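Local coordinates for ubiquitin-conjugating enzyme E2, putative (Trypanosoma cruzi, PDB 4DS2), which probably carries ubiquitin or a related modifier as a thioester and passes it to target proteins, as expected of a ubiquitin-conjugating (E2) enzyme, at residues K11-D16 with V75-D80; L21-A26 with V123-L128; S35-A40 with V131-K136; D140-V143 with A147-Y150. One frame throughout, in Å; residues are numbered along the deposited sequence.

Contact 1: residues K11-D16 with V75-D80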
loop_
_atom_site.group_PDB
_atom_site.type_symbol
_atom_site.label_atom_id
_atom_site.label_comp_id
_atom_site.label_asym_id
_atom_site.label_seq_id
_atom_site.Cartn_x
_atom_site.Cartn_y
_atom_site.Cartn_z
ATOM N N LYS A 11 11.916 -14.571 12.945
ATOM C CA LYS A 11 10.731 -15.167 13.548
ATOM C C LYS A 11 9.456 -14.394 13.155
ATOM O O LYS A 11 8.394 -15.012 12.870
ATOM C CB LYS A 11 10.891 -15.247 15.082
ATOM C CG LYS A 11 10.074 -16.358 15.752
ATOM C CD LYS A 11 8.584 -15.976 15.918
ATOM C CE LYS A 11 7.557 -17.051 15.526
ATOM N NZ LYS A 11 6.192 -16.734 16.085
ATOM N N ARG A 12 9.563 -13.064 13.094
ATOM C CA ARG A 12 8.405 -12.195 12.890
ATOM C C ARG A 12 7.996 -11.927 11.447
ATOM O O ARG A 12 6.828 -11.613 11.201
ATOM C CB ARG A 12 8.621 -10.870 13.597
ATOM C CG ARG A 12 8.346 -10.922 15.097
ATOM C CD ARG A 12 6.851 -10.859 15.386
ATOM N NE ARG A 12 6.485 -9.470 15.624
ATOM C CZ ARG A 12 5.848 -8.685 14.777
ATOM N NH1 ARG A 12 5.448 -9.129 13.609
ATOM N NH2 ARG A 12 5.583 -7.437 15.115
ATOM N N ILE A 13 8.913 -11.995 10.495
ATOM C CA ILE A 13 8.537 -11.843 9.106
ATOM C C ILE A 13 7.684 -13.066 8.701
ATOM O O ILE A 13 6.630 -12.920 8.034
ATOM C CB ILE A 13 9.752 -11.747 8.148
ATOM C CG1 ILE A 13 10.591 -10.480 8.386
ATOM C CG2 ILE A 13 9.287 -11.725 6.705
ATOM C CD1 ILE A 13 11.782 -10.348 7.468
ATOM N N ILE A 14 8.186 -14.259 9.066
ATOM C CA ILE A 14 7.547 -15.543 8.779
ATOM C C ILE A 14 6.180 -15.610 9.493
ATOM O O ILE A 14 5.146 -15.904 8.850
ATOM C CB ILE A 14 8.469 -16.714 9.215
ATOM C CG1 ILE A 14 9.702 -16.796 8.300
ATOM C CG2 ILE A 14 7.721 -18.031 9.216
ATOM C CD1 ILE A 14 10.951 -17.417 8.892
ATOM N N LYS A 15 6.164 -15.288 10.802
ATOM C CA LYS A 15 4.899 -15.226 11.574
ATOM C C LYS A 15 3.867 -14.264 10.921
ATOM O O LYS A 15 2.690 -14.633 10.761
ATOM C CB LYS A 15 5.156 -14.836 13.030
ATOM C CG LYS A 15 3.916 -14.909 13.949
ATOM C CD LYS A 15 3.667 -13.596 14.736
ATOM C CE LYS A 15 2.595 -13.742 15.833
ATOM N NZ LYS A 15 2.319 -12.543 16.702
ATOM N N ASP A 16 4.312 -13.067 10.521
ATOM C CA ASP A 16 3.429 -12.115 9.805
ATOM C C ASP A 16 3.008 -12.500 8.395
ATOM O O ASP A 16 1.926 -12.094 7.976
ATOM C CB ASP A 16 4.031 -10.721 9.733
ATOM C CG ASP A 16 4.087 -10.044 11.084
ATOM O OD1 ASP A 16 3.803 -10.685 12.125
ATOM O OD2 ASP A 16 4.436 -8.852 11.118
ATOM N N VAL A 75 6.343 -5.274 -0.888
ATOM C CA VAL A 75 6.694 -5.039 0.502
ATOM C C VAL A 75 8.108 -5.556 0.744
ATOM O O VAL A 75 8.334 -6.764 0.712
ATOM C CB VAL A 75 5.711 -5.758 1.422
ATOM C CG1 VAL A 75 6.003 -5.427 2.879
ATOM C CG2 VAL A 75 4.283 -5.426 1.017
ATOM N N LEU A 76 9.043 -4.637 0.964
ATOM C CA LEU A 76 10.431 -4.947 1.240
ATOM C C LEU A 76 10.785 -4.795 2.741
ATOM O O LEU A 76 10.564 -3.749 3.349
ATOM C CB LEU A 76 11.312 -4.039 0.386
ATOM C CG LEU A 76 12.850 -4.002 0.547
ATOM C CD1 LEU A 76 13.507 -5.373 0.810
ATOM C CD2 LEU A 76 13.447 -3.327 -0.704
ATOM N N PHE A 77 11.313 -5.871 3.326
ATOM C CA PHE A 77 11.730 -5.894 4.710
ATOM C C PHE A 77 13.236 -5.731 4.860
ATOM O O PHE A 77 13.986 -5.821 3.870
ATOM C CB PHE A 77 11.348 -7.208 5.348
ATOM C CG PHE A 77 9.878 -7.387 5.523
ATOM C CD1 PHE A 77 9.084 -7.761 4.445
ATOM C CD2 PHE A 77 9.292 -7.215 6.754
ATOM C CE1 PHE A 77 7.719 -7.967 4.603
ATOM C CE2 PHE A 77 7.925 -7.403 6.927
ATOM C CZ PHE A 77 7.141 -7.807 5.855
ATOM N N SER A 78 13.664 -5.490 6.103
ATOM C CA SER A 78 15.070 -5.525 6.476
ATOM C C SER A 78 15.339 -6.564 7.560
ATOM O O SER A 78 14.433 -7.193 8.124
ATOM C CB SER A 78 15.565 -4.155 6.944
ATOM O OG SER A 78 15.216 -3.950 8.301
ATOM N N ASP A 79 16.622 -6.746 7.827
ATOM C CA ASP A 79 17.073 -7.699 8.831
ATOM C C ASP A 79 16.646 -7.266 10.206
ATOM O O ASP A 79 16.620 -8.090 11.104
ATOM C CB ASP A 79 18.594 -7.851 8.825
ATOM C CG ASP A 79 19.116 -8.274 7.479
ATOM O OD1 ASP A 79 19.247 -7.384 6.595
ATOM O OD2 ASP A 79 19.367 -9.492 7.294
ATOM N N ASP A 80 16.294 -5.993 10.361
ATOM C CA ASP A 80 15.879 -5.442 11.652
ATOM C C ASP A 80 14.342 -5.430 11.956
ATOM O O ASP A 80 13.920 -4.997 13.032
ATOM C CB ASP A 80 16.466 -4.037 11.778
ATOM C CG ASP A 80 16.709 -3.631 13.209
ATOM O OD1 ASP A 80 16.662 -4.519 14.075
ATOM O OD2 ASP A 80 16.941 -2.426 13.467
#
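The phenyl ring of Phe77 meets the side chain of Ile13 obliquely. CG1 of Ile13 lies 3.9 Å from CD2 of Phe77, and CD1 reaches past the ring root to within 3.8 Å of Phe77 CB. The ring has aromatic company too: Tyr81 meets it edge-to-face and Trp52 packs at a slant. The other flat group, the guanidinium of Arg12, has the carboxylate of Asp16 at its edge and in its plane, one helical turn on; NH1 of Arg12 stands 2.7 Å from OD2 of Asp16, a salt bridge whose hydrogen bond is bent and weak.

Ile13 holds CG1 anti to its carbonyl carbon (chi1 -65°) and CD1 fully extended beyond it, so that the ethyl arm slides along Phe77 while the Phe77 side chain runs the opposite way. CD1 also comes 4.2 Å from the carbonyl oxygen of Ser78. No hydrogen bond spans the two segments; the contact is mainly apolar, and both main side chains are buried. In the turn beyond it, OG of Ser78 accepts from the backbone N of Asp80, an ST turn.

Asp16 OD2 is gripped again by Tyr81 OH and by the backbone N of Ala120, while NH2 of Arg12 bonds to the carbonyl oxygens of Pro116 and Gln118. Thus the first turns of helix 11-27 lie against the chain just beyond strand 70-76, with Trp52 of strand 51-57 beside both, and are tied to the start of helix 120-132.

Contact 2: residues L21-A26 with V123-L128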
loop_
_atom_site.group_PDB
_atom_site.type_symbol
_atom_site.label_atom_id
_atom_site.label_comp_id
_atom_site.label_asym_id
_atom_site.label_seq_id
_atom_site.Cartn_x
_atom_site.Cartn_y
_atom_site.Cartn_z
ATOM N N LEU A 21 -1.484 -14.563 4.939
ATOM C CA LEU A 21 -1.994 -15.640 4.087
ATOM C C LEU A 21 -3.287 -16.211 4.622
ATOM O O LEU A 21 -4.209 -16.494 3.874
ATOM C CB LEU A 21 -0.942 -16.757 3.984
ATOM C CG LEU A 21 0.328 -16.398 3.193
ATOM C CD1 LEU A 21 1.304 -17.544 3.335
ATOM C CD2 LEU A 21 0.035 -16.096 1.724
ATOM N N GLU A 22 -3.342 -16.352 5.937
ATOM C CA GLU A 22 -4.560 -16.747 6.611
ATOM C C GLU A 22 -5.730 -15.754 6.402
ATOM O O GLU A 22 -6.890 -16.165 6.179
ATOM C CB GLU A 22 -4.238 -16.978 8.086
ATOM C CG GLU A 22 -3.295 -18.175 8.292
ATOM C CD GLU A 22 -3.075 -18.565 9.750
ATOM O OE1 GLU A 22 -3.561 -17.847 10.653
ATOM O OE2 GLU A 22 -2.418 -19.603 9.996
ATOM N N GLU A 23 -5.423 -14.456 6.424
ATOM C CA GLU A 23 -6.435 -13.405 6.235
ATOM C C GLU A 23 -6.880 -13.222 4.792
ATOM O O GLU A 23 -8.054 -12.976 4.535
ATOM C CB GLU A 23 -5.897 -12.060 6.678
ATOM C CG GLU A 23 -5.569 -11.934 8.152
ATOM C CD GLU A 23 -4.599 -10.776 8.395
ATOM O OE1 GLU A 23 -3.789 -10.878 9.352
ATOM O OE2 GLU A 23 -4.648 -9.765 7.614
ATOM N N VAL A 24 -5.923 -13.294 3.873
ATOM C CA VAL A 24 -6.187 -13.243 2.441
ATOM C C VAL A 24 -7.050 -14.407 1.922
ATOM O O VAL A 24 -7.715 -14.245 0.901
ATOM C CB VAL A 24 -4.894 -13.243 1.628
ATOM C CG1 VAL A 24 -5.207 -13.522 0.170
ATOM C CG2 VAL A 24 -4.188 -11.904 1.778
ATOM N N ASP A 25 -7.025 -15.565 2.598
ATOM C CA ASP A 25 -7.874 -16.721 2.237
ATOM C C ASP A 25 -9.209 -16.735 2.949
ATOM O O ASP A 25 -10.153 -17.345 2.467
ATOM C CB ASP A 25 -7.141 -18.016 2.481
ATOM C CG ASP A 25 -5.916 -18.122 1.610
ATOM O OD1 ASP A 25 -6.082 -18.204 0.376
ATOM O OD2 ASP A 25 -4.778 -18.068 2.128
ATOM N N ALA A 26 -9.296 -16.050 4.081
ATOM C CA ALA A 26 -10.591 -15.722 4.688
ATOM C C ALA A 26 -11.355 -14.596 3.932
ATOM O O ALA A 26 -12.594 -14.589 3.885
ATOM C CB ALA A 26 -10.391 -15.334 6.150
ATOM N N VAL A 123 0.459 -2.557 8.386
ATOM C CA VAL A 123 1.192 -1.653 7.521
ATOM C C VAL A 123 0.607 -1.612 6.109
ATOM O O VAL A 123 0.567 -0.559 5.449
ATOM C CB VAL A 123 2.663 -2.119 7.379
ATOM C CG1 VAL A 123 3.400 -1.235 6.381
ATOM C CG2 VAL A 123 3.357 -2.194 8.739
ATOM N N ILE A 124 0.189 -2.775 5.623
ATOM C CA ILE A 124 -0.281 -2.871 4.252
ATOM C C ILE A 124 -1.654 -2.232 4.158
ATOM O O ILE A 124 -1.923 -1.508 3.212
ATOM C CB ILE A 124 -0.293 -4.326 3.713
ATOM C CG1 ILE A 124 1.123 -4.946 3.780
ATOM C CG2 ILE A 124 -0.793 -4.349 2.260
ATOM C CD1 ILE A 124 1.148 -6.473 3.758
ATOM N N LYS A 125 -2.501 -2.478 5.152
ATOM C CA LYS A 125 -3.829 -1.902 5.144
ATOM C C LYS A 125 -3.785 -0.399 5.339
ATOM O O LYS A 125 -4.606 0.304 4.778
ATOM C CB LYS A 125 -4.725 -2.578 6.171
ATOM C CG LYS A 125 -4.993 -4.052 5.824
ATOM C CD LYS A 125 -6.080 -4.679 6.700
ATOM C CE LYS A 125 -5.758 -6.107 7.125
ATOM N NZ LYS A 125 -5.025 -6.074 8.431
ATOM N N LEU A 126 -2.828 0.096 6.113
ATOM C CA LEU A 126 -2.724 1.542 6.369
ATOM C C LEU A 126 -2.410 2.296 5.096
ATOM O O LEU A 126 -2.916 3.398 4.884
ATOM C CB LEU A 126 -1.660 1.872 7.442
ATOM C CG LEU A 126 -1.412 3.382 7.630
ATOM C CD1 LEU A 126 -0.788 3.692 8.969
ATOM C CD2 LEU A 126 -0.550 3.972 6.504
ATOM N N VAL A 127 -1.563 1.699 4.267
ATOM C CA VAL A 127 -1.061 2.350 3.058
ATOM C C VAL A 127 -2.081 2.336 1.952
ATOM O O VAL A 127 -2.223 3.340 1.226
ATOM C CB VAL A 127 0.188 1.674 2.489
ATOM C CG1 VAL A 127 0.404 2.098 1.041
ATOM C CG2 VAL A 127 1.408 1.995 3.358
ATOM N N LEU A 128 -2.774 1.196 1.815
ATOM C CA LEU A 128 -3.799 1.048 0.777
ATOM C C LEU A 128 -4.941 2.012 1.024
ATOM O O LEU A 128 -5.410 2.681 0.108
ATOM C CB LEU A 128 -4.330 -0.369 0.741
ATOM C CG LEU A 128 -3.325 -1.454 0.325
ATOM C CD1 LEU A 128 -3.867 -2.831 0.711
ATOM C CD2 LEU A 128 -3.011 -1.348 -1.155
#
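Glu23 and Lys125 reach toward each other from two helices of the E2 fold, helix 11-27 near the N-terminus and helix 120-132, which packs on the antiparallel sheet. Their side chains cross obliquely, with OE2 of Glu23 lying 3.8 Å from NZ of Lys125, a long salt bridge rather than a close ion pair. This is the sole link between the two segments, whose closest CA atoms, those of Glu23 and Lys125, are 11.8 Å apart.

Both residues start alike, with CG anti to the carbonyl carbon (chi1 -64° for Glu23 and -66° for Lys125), and then differ. Glu23 runs out extended beyond CG and carries its carboxylate toward Lys125. Lys125 turns at chi3 and again at chi4 (91°), which swings the ammonium aside from the line of its own aliphatic chain.

The pair sits at the surface, where a link of this length probably adds modest electrostatic attraction. Each charge has a second, weak partner near the start of helix 120-132: OE1 of Glu23 makes a weak hydrogen bond to Ser121 OG, and NZ of Lys125 forms a long ion pair with Asp122. Both helices rest on the sheet: Val24 packs on Val44 of strand 40-46, and Ile124 on Ile41 of the same strand and on Leu54 of strand 51-57. The ammonium is not the sole part of Lys125 near the acid, since its CE methylene lies 3.9 Å from Glu23 OE2.

Contact 3: residues S35-A40 with V131-K136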
loop_
_atom_site.group_PDB
_atom_site.type_symbol
_atom_site.label_atom_id
_atom_site.label_comp_id
_atom_site.label_asym_id
_atom_site.label_seq_id
_atom_site.Cartn_x
_atom_site.Cartn_y
_atom_site.Cartn_z
ATOM N N SER A 35 -16.467 -5.734 1.705
ATOM C CA SER A 35 -16.641 -4.296 1.867
ATOM C C SER A 35 -16.278 -3.516 0.579
ATOM O O SER A 35 -15.192 -3.717 0.010
ATOM C CB SER A 35 -15.783 -3.798 3.036
ATOM O OG SER A 35 -16.103 -2.458 3.367
ATOM N N PRO A 36 -17.178 -2.612 0.120
ATOM C CA PRO A 36 -16.860 -1.723 -1.006
ATOM C C PRO A 36 -15.867 -0.606 -0.642
ATOM O O PRO A 36 -15.269 -0.033 -1.551
ATOM C CB PRO A 36 -18.217 -1.100 -1.338
ATOM C CG PRO A 36 -18.900 -1.012 -0.012
ATOM C CD PRO A 36 -18.480 -2.261 0.730
ATOM N N HIS A 37 -15.710 -0.306 0.660
ATOM C CA HIS A 37 -14.799 0.748 1.151
ATOM C C HIS A 37 -13.395 0.268 1.422
ATOM O O HIS A 37 -12.469 1.066 1.502
ATOM C CB HIS A 37 -15.350 1.435 2.402
ATOM C CG HIS A 37 -14.581 2.683 2.786
ATOM N ND1 HIS A 37 -14.729 3.849 2.133
ATOM C CD2 HIS A 37 -13.610 2.900 3.765
ATOM C CE1 HIS A 37 -13.914 4.774 2.673
ATOM N NE2 HIS A 37 -13.225 4.192 3.673
ATOM N N SER A 38 -13.222 -1.036 1.579
ATOM C CA SER A 38 -11.901 -1.600 1.816
ATOM C C SER A 38 -11.300 -2.175 0.535
ATOM O O SER A 38 -11.996 -2.588 -0.395
ATOM C CB SER A 38 -11.932 -2.657 2.937
ATOM O OG SER A 38 -11.658 -2.054 4.190
ATOM N N THR A 39 -9.984 -2.181 0.529
ATOM C CA THR A 39 -9.204 -2.675 -0.582
ATOM C C THR A 39 -8.964 -4.150 -0.314
ATOM O O THR A 39 -8.797 -4.541 0.836
ATOM C CB THR A 39 -7.872 -1.911 -0.667
ATOM O OG1 THR A 39 -6.828 -2.643 0.000
ATOM C CG2 THR A 39 -8.032 -0.462 -0.011
ATOM N N ALA A 40 -8.984 -4.977 -1.356
ATOM C CA ALA A 40 -8.863 -6.408 -1.180
ATOM C C ALA A 40 -7.490 -6.821 -1.705
ATOM O O ALA A 40 -7.147 -6.532 -2.852
ATOM C CB ALA A 40 -9.994 -7.123 -1.922
ATOM N N VAL A 131 -3.781 5.818 0.539
ATOM C CA VAL A 131 -3.598 6.243 -0.846
ATOM C C VAL A 131 -4.877 6.181 -1.697
ATOM O O VAL A 131 -5.193 7.120 -2.453
ATOM C CB VAL A 131 -2.481 5.426 -1.468
ATOM C CG1 VAL A 131 -2.371 5.703 -2.974
ATOM C CG2 VAL A 131 -1.186 5.773 -0.731
ATOM N N PHE A 132 -5.626 5.090 -1.554
ATOM C CA PHE A 132 -6.835 4.888 -2.345
ATOM C C PHE A 132 -8.070 5.618 -1.795
ATOM O O PHE A 132 -9.010 5.936 -2.552
ATOM C CB PHE A 132 -7.131 3.379 -2.428
ATOM C CG PHE A 132 -6.180 2.599 -3.299
ATOM C CD1 PHE A 132 -5.513 3.194 -4.383
ATOM C CD2 PHE A 132 -6.005 1.242 -3.080
ATOM C CE1 PHE A 132 -4.681 2.466 -5.194
ATOM C CE2 PHE A 132 -5.176 0.502 -3.905
ATOM C CZ PHE A 132 -4.517 1.119 -4.963
ATOM N N SER A 133 -8.077 5.832 -0.472
ATOM C CA SER A 133 -9.268 6.293 0.242
ATOM C C SER A 133 -9.121 7.557 1.065
ATOM O O SER A 133 -10.057 8.331 1.105
ATOM C CB SER A 133 -9.830 5.171 1.089
ATOM O OG SER A 133 -10.592 4.336 0.245
ATOM N N GLN A 134 -7.979 7.794 1.707
ATOM C CA GLN A 134 -7.866 8.977 2.541
ATOM C C GLN A 134 -6.927 9.998 1.944
ATOM O O GLN A 134 -6.346 10.795 2.659
ATOM C CB GLN A 134 -7.413 8.628 3.962
ATOM C CG GLN A 134 -8.231 7.542 4.675
ATOM C CD GLN A 134 -9.723 7.877 4.905
ATOM O OE1 GLN A 134 -10.151 9.034 4.803
ATOM N NE2 GLN A 134 -10.510 6.851 5.266
ATOM N N TYR A 135 -6.816 10.029 0.637
ATOM C CA TYR A 135 -5.840 10.907 0.001
ATOM C C TYR A 135 -6.154 12.394 0.100
ATOM O O TYR A 135 -5.198 13.214 0.145
ATOM C CB TYR A 135 -5.637 10.546 -1.477
ATOM C CG TYR A 135 -6.916 10.485 -2.276
ATOM C CD1 TYR A 135 -7.694 9.318 -2.277
ATOM C CD2 TYR A 135 -7.354 11.577 -3.006
ATOM C CE1 TYR A 135 -8.871 9.246 -2.989
ATOM C CE2 TYR A 135 -8.538 11.515 -3.736
ATOM C CZ TYR A 135 -9.291 10.342 -3.734
ATOM O OH TYR A 135 -10.455 10.248 -4.465
ATOM N N LYS A 136 -7.454 12.754 0.122
ATOM C CA LYS A 136 -7.905 14.182 0.167
ATOM C C LYS A 136 -7.370 14.969 1.351
ATOM O O LYS A 136 -7.194 16.177 1.230
ATOM C CB LYS A 136 -9.441 14.314 0.143
ATOM C CG LYS A 136 -10.091 13.933 -1.182
ATOM C CD LYS A 136 -11.501 14.500 -1.342
ATOM C CE LYS A 136 -12.313 13.759 -2.420
ATOM N NZ LYS A 136 -12.962 12.449 -2.074
#
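Thr39 and Phe132 form the inner, apolar half of this contact, and His37 with Ser133 and Gln134 the outer half. On the inner side the methyl CG2 of Thr39 points at the edge of the Phe132 ring, near its plane, 4.1 Å from CD2, and the two side chains cross at about a right angle. Phe132 is buried: its ring also meets those of Tyr71 and Tyr64, and Ala58 lies against it. Thr39, just before strand 40-46, thus touches both Pro59 and the last turn of helix 120-132.

On the solvent side, by contrast, polar groups draw near one another without bonding across the contact. His37 sends its ring out with CG anti to the backbone N (chi1 -169°), over the chain where it leaves the helix. OG of Ser133 sits over one ring face, 4.1 Å from CE1, and lies 4.0 Å from the carbonyl oxygen of His37. At the ring edge, NE2 of Gln134 comes to 4.1 Å from NE2 of His37, with the amide and imidazole planes 58° apart. The Gln134 chain bends at chi2 to bring its amide there, and that same nitrogen makes a weak hydrogen bond to Asp129.

No hydrogen bond joins the two segments, although polar groups line the outer half. The imidazole is instead held through ND1 by Asp61, whose negative charge would probably stabilise a protonated ring. The chemistry therefore implies attachment by van der Waals packing, with His37 held by Asp61 and Gln134 only weakly by Asp129.

Contact 4: residues D140-V143 with A147-Y150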
loop_
_atom_site.group_PDB
_atom_site.type_symbol
_atom_site.label_atom_id
_atom_site.label_comp_id
_atom_site.label_asym_id
_atom_site.label_seq_id
_atom_site.Cartn_x
_atom_site.Cartn_y
_atom_site.Cartn_z
ATOM N N ASP A 140 2.075 14.989 6.163
ATOM C CA ASP A 140 3.503 15.267 6.035
ATOM C C ASP A 140 4.115 14.240 5.108
ATOM O O ASP A 140 5.324 14.121 5.052
ATOM C CB ASP A 140 4.149 15.212 7.428
ATOM C CG ASP A 140 4.022 13.836 8.082
ATOM O OD1 ASP A 140 3.176 13.006 7.641
ATOM O OD2 ASP A 140 4.782 13.569 9.032
ATOM N N ASP A 141 3.252 13.514 4.375
ATOM C CA ASP A 141 3.636 12.350 3.534
ATOM C C ASP A 141 3.358 12.557 2.035
ATOM O O ASP A 141 3.359 11.608 1.241
ATOM C CB ASP A 141 2.970 11.051 4.052
ATOM C CG ASP A 141 1.460 11.147 4.159
ATOM O OD1 ASP A 141 0.896 12.242 3.935
ATOM O OD2 ASP A 141 0.819 10.122 4.485
ATOM N N ASP A 142 3.138 13.797 1.648
ATOM C CA ASP A 142 3.049 14.141 0.238
ATOM C C ASP A 142 4.413 14.027 -0.419
ATOM O O ASP A 142 5.390 14.552 0.127
ATOM C CB ASP A 142 2.502 15.556 0.055
ATOM C CG ASP A 142 0.984 15.574 -0.196
ATOM O OD1 ASP A 142 0.235 14.659 0.267
ATOM O OD2 ASP A 142 0.556 16.515 -0.887
ATOM N N VAL A 143 4.457 13.295 -1.553
ATOM C CA VAL A 143 5.684 13.080 -2.350
ATOM C C VAL A 143 5.581 13.662 -3.769
ATOM O O VAL A 143 6.578 13.757 -4.447
ATOM C CB VAL A 143 6.061 11.567 -2.505
ATOM C CG1 VAL A 143 6.168 10.900 -1.157
ATOM C CG2 VAL A 143 5.060 10.842 -3.380
ATOM N N ALA A 147 0.551 16.580 -8.269
ATOM C CA ALA A 147 -0.705 15.866 -8.071
ATOM C C ALA A 147 -1.575 16.496 -6.942
ATOM O O ALA A 147 -2.806 16.548 -7.043
ATOM C CB ALA A 147 -0.431 14.402 -7.781
ATOM N N ARG A 148 -0.939 16.990 -5.879
ATOM C CA ARG A 148 -1.677 17.641 -4.788
ATOM C C ARG A 148 -2.332 18.944 -5.261
ATOM O O ARG A 148 -3.530 19.179 -5.024
ATOM C CB ARG A 148 -0.775 17.902 -3.563
ATOM C CG ARG A 148 -1.440 18.710 -2.445
ATOM C CD ARG A 148 -2.663 18.016 -1.834
ATOM N NE ARG A 148 -2.246 16.827 -1.082
ATOM C CZ ARG A 148 -3.008 15.771 -0.781
ATOM N NH1 ARG A 148 -2.494 14.721 -0.127
ATOM N NH2 ARG A 148 -4.285 15.744 -1.137
ATOM N N HIS A 149 -1.545 19.776 -5.928
ATOM C CA HIS A 149 -2.050 21.022 -6.500
ATOM C C HIS A 149 -3.219 20.806 -7.422
ATOM O O HIS A 149 -4.186 21.541 -7.388
ATOM C CB HIS A 149 -0.934 21.708 -7.243
ATOM C CG HIS A 149 -1.248 23.126 -7.633
ATOM N ND1 HIS A 149 -2.222 23.439 -8.521
ATOM C CD2 HIS A 149 -0.672 24.338 -7.224
ATOM C CE1 HIS A 149 -2.268 24.773 -8.664
ATOM N NE2 HIS A 149 -1.314 25.320 -7.876
ATOM N N TYR A 150 -3.142 19.772 -8.231
ATOM C CA TYR A 150 -4.177 19.477 -9.182
ATOM C C TYR A 150 -5.473 18.964 -8.521
ATOM O O TYR A 150 -6.584 19.369 -8.919
ATOM C CB TYR A 150 -3.642 18.489 -10.216
ATOM C CG TYR A 150 -4.416 18.504 -11.512
ATOM C CD1 TYR A 150 -4.371 19.609 -12.382
ATOM C CD2 TYR A 150 -5.203 17.401 -11.878
ATOM C CE1 TYR A 150 -5.092 19.602 -13.577
ATOM C CE2 TYR A 150 -5.923 17.387 -13.064
ATOM C CZ TYR A 150 -5.877 18.480 -13.904
ATOM O OH TYR A 150 -6.609 18.420 -15.076
#
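Arg148 grips Asp142 side-on with two nitrogens, a bidentate salt bridge that ties the start of the C-terminal helical part of this E2 fold back to the loop before it. NH1 of Arg148 donates to OD1 of Asp142 at 2.8 Å in a nearly straight bond (168°), and NE donates to OD2, also at 2.8 Å and somewhat more bent (156°). Each oxygen uses its syn lone pair, and the carboxylate and guanidinium planes lie only 10° apart. Two bonds in almost one plane fix the rotation of both groups.

To reach the loop, the arginine sets CG anti to its backbone N and then folds at chi2 and chi3, so that its NE edge faces Asp142 instead of its far end. The third nitrogen, NH2, bonds to the carbonyl oxygen of Tyr135, which helps hold this largely buried guanidinium. A second arginine, Arg138, forms a long, weak ion pair with OD2 of Asp142 and also packs against Arg148.

Further out, Asp141 stays clear of Arg148, its OD1 5.8 Å from NH1, and makes a salt bridge with Arg130 instead, while Leu98 packs on both Asp141 and Asp142. OD2 of Asp142, besides taking the NE bond, runs alongside the start of the arginine chain, 3.4 Å from Arg148 CG.

Contacts 1 and 2 share helix 11-27, and their centres are 15 Å apart; they meet where Val75 CG2 packs 4.2 Å from Ile124 CG1. Helix 120-132 then carries contact 2 on to contact 3, 13 Å away between centres, and the chain beyond it leads to contact 4, which is joined to contact 3 through Arg148, with the two centres 17 Å apart. Contacts 1 and 4 lie on opposite sides of the chain's centre, their centres 29 Å apart. The catalytic cysteine of E2 enzymes typically precedes a short helix, probably helix 108-111 here; side chains from contacts 2 and 4 touch that helix.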